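Local coordinates for protein high choriolytic enzyme 1 (Oryzias latipes, PDB 3VTG) that cleaves proteins of the inner egg envelope as an astacin-family zinc metalloprotease, freeing the fish embryo at hatching, at residues G40-F45 with H99-A104. Numbering follows the deposited sequence.
Sequences GAMRAF and HELNHA. With ZN (zinc ion), chain B.
L101 carries the apolar part of the contact, its methyl CD1 lying 3.7 Å from M42 CG and 3.8 Å from F45 CE1, so one branch meets both partners. The M42 and L101 side chains run at about a right angle to each other. Nearer the backbone, L101 CB approaches F45 CZ at 3.8 Å. F45 CG sits anti to the carbonyl carbon (chi1 -68°), which puts the CE1–CZ side of the ring by L101 and N102 of helix 94-105, and F53 meets the ring edge-to-face.

The polar neighbour is N102, whose ND2 comes within 3.6 Å of F45 CZ. Ring and amide planes are inclined by 42°, ND2 comes obliquely to the ring, and this nitrogen is hydrogen-bonded to Q98 O, one turn earlier in the same helix.

Metal chemistry occupies another side of the same helical turn. H99 NE2 and H103 NE2 each bind zinc at 2.1 Å, H109 completes the protein ligands, and two waters also coordinate. One of these waters donates to E100 OE2 at 2.7 Å, in keeping with the predicted catalytic role of E100 in the HExxH motif of astacins. Chemically, then, this helix is two-sided: L101 and N102 pack by van der Waals contact on M42 and F45, while its histidines and glutamate serve the zinc centre.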
loop_
_atom_site.group_PDB
_atom_site.type_symbol
_atom_site.label_atom_id
_atom_site.label_comp_id
_atom_site.label_asym_id
_atom_site.label_seq_id
_atom_site.Cartn_x
_atom_site.Cartn_y
_atom_site.Cartn_z
ATOM N N GLY A 40 4.783 -10.230 11.594
ATOM C CA GLY A 40 3.705 -9.699 12.428
ATOM C C GLY A 40 2.760 -8.806 11.643
ATOM O O GLY A 40 1.538 -8.914 11.771
ATOM N N ALA A 41 3.330 -7.928 10.818
ATOM C CA ALA A 41 2.545 -7.052 9.953
ATOM C C ALA A 41 1.734 -7.846 8.935
ATOM O O ALA A 41 0.595 -7.495 8.633
ATOM C CB ALA A 41 3.444 -6.046 9.256
ATOM N N MET A 42 2.319 -8.928 8.427
ATOM C CA MET A 42 1.638 -9.811 7.480
ATOM C C MET A 42 0.405 -10.459 8.093
ATOM O O MET A 42 -0.593 -10.680 7.402
ATOM C CB MET A 42 2.588 -10.890 6.978
ATOM C CG MET A 42 3.646 -10.369 6.029
ATOM S SD MET A 42 4.924 -11.598 5.736
ATOM C CE MET A 42 5.768 -10.818 4.365
ATOM N N ARG A 43 0.467 -10.753 9.392
ATOM C CA ARG A 43 -0.654 -11.372 10.095
ATOM C C ARG A 43 -1.892 -10.483 10.161
ATOM O O ARG A 43 -2.998 -10.981 10.347
ATOM C CB ARG A 43 -0.246 -11.821 11.500
ATOM C CG ARG A 43 0.542 -13.121 11.529
ATOM C CD ARG A 43 0.585 -13.733 12.924
ATOM N NE ARG A 43 1.238 -12.868 13.907
ATOM C CZ ARG A 43 2.554 -12.769 14.076
ATOM N NH1 ARG A 43 3.394 -13.473 13.326
ATOM N NH2 ARG A 43 3.036 -11.954 15.000
ATOM N N ALA A 44 -1.703 -9.173 9.995
ATOM C CA ALA A 44 -2.812 -8.216 10.021
ATOM C C ALA A 44 -3.852 -8.476 8.930
ATOM O O ALA A 44 -4.986 -8.006 9.016
ATOM C CB ALA A 44 -2.286 -6.790 9.924
ATOM N N PHE A 45 -3.460 -9.228 7.906
ATOM C CA PHE A 45 -4.345 -9.552 6.794
ATOM C C PHE A 45 -5.216 -10.784 7.066
ATOM O O PHE A 45 -6.214 -11.000 6.379
ATOM C CB PHE A 45 -3.523 -9.746 5.514
ATOM C CG PHE A 45 -2.894 -8.479 5.001
ATOM C CD1 PHE A 45 -1.694 -8.008 5.534
ATOM C CD2 PHE A 45 -3.502 -7.754 3.985
ATOM C CE1 PHE A 45 -1.120 -6.837 5.064
ATOM C CE2 PHE A 45 -2.931 -6.583 3.509
ATOM C CZ PHE A 45 -1.741 -6.122 4.050
ATOM N N HIS A 99 1.170 -1.027 4.660
ATOM C CA HIS A 99 1.045 -0.105 3.528
ATOM C C HIS A 99 1.748 -0.670 2.311
ATOM O O HIS A 99 1.168 -0.735 1.220
ATOM C CB HIS A 99 1.598 1.260 3.947
ATOM C CG HIS A 99 1.688 2.277 2.832
ATOM N ND1 HIS A 99 0.871 3.349 2.760
ATOM C CD2 HIS A 99 2.571 2.383 1.756
ATOM C CE1 HIS A 99 1.202 4.092 1.686
ATOM N NE2 HIS A 99 2.241 3.499 1.072
ATOM N N GLU A 100 2.993 -1.114 2.488
ATOM C CA GLU A 100 3.764 -1.683 1.376
ATOM C C GLU A 100 3.162 -2.978 0.834
ATOM O O GLU A 100 3.112 -3.184 -0.384
ATOM C CB GLU A 100 5.233 -1.900 1.766
ATOM C CG GLU A 100 5.994 -0.628 2.125
ATOM C CD GLU A 100 5.880 0.471 1.080
ATOM O OE1 GLU A 100 5.703 0.170 -0.122
ATOM O OE2 GLU A 100 5.969 1.652 1.470
ATOM N N LEU A 101 2.698 -3.839 1.733
ATOM C CA LEU A 101 2.041 -5.077 1.330
ATOM C C LEU A 101 0.766 -4.799 0.525
ATOM O O LEU A 101 0.443 -5.532 -0.409
ATOM C CB LEU A 101 1.759 -5.963 2.546
ATOM C CG LEU A 101 2.993 -6.536 3.256
ATOM C CD1 LEU A 101 2.608 -7.063 4.630
ATOM C CD2 LEU A 101 3.682 -7.621 2.437
ATOM N N ASN A 102 0.057 -3.726 0.879
ATOM C CA ASN A 102 -1.101 -3.283 0.101
ATOM C C ASN A 102 -0.751 -2.849 -1.325
ATOM O O ASN A 102 -1.516 -3.122 -2.254
ATOM C CB ASN A 102 -1.882 -2.195 0.835
ATOM C CG ASN A 102 -2.966 -2.768 1.720
ATOM O OD1 ASN A 102 -4.009 -3.215 1.232
ATOM N ND2 ASN A 102 -2.723 -2.768 3.030
ATOM N N HIS A 103 0.400 -2.194 -1.502
ATOM C CA HIS A 103 0.906 -1.910 -2.850
ATOM C C HIS A 103 1.094 -3.197 -3.613
ATOM O O HIS A 103 0.666 -3.309 -4.766
ATOM C CB HIS A 103 2.234 -1.163 -2.819
ATOM C CG HIS A 103 2.125 0.318 -2.530
ATOM N ND1 HIS A 103 1.219 1.123 -3.123
ATOM C CD2 HIS A 103 2.899 1.138 -1.714
ATOM C CE1 HIS A 103 1.392 2.387 -2.690
ATOM N NE2 HIS A 103 2.421 2.394 -1.827
ATOM N N ALA A 104 1.734 -4.182 -2.976
ATOM C CA ALA A 104 1.975 -5.487 -3.600
ATOM C C ALA A 104 0.672 -6.177 -4.007
ATOM O O ALA A 104 0.641 -6.921 -4.990
ATOM C CB ALA A 104 2.798 -6.382 -2.683
HETATM ZN ZN ZN B . 3.170 4.015 -0.695
HETATM O O HOH W 1 5.127 3.181 -0.614
HETATM O O HOH W 2 4.303 5.675 0.435
#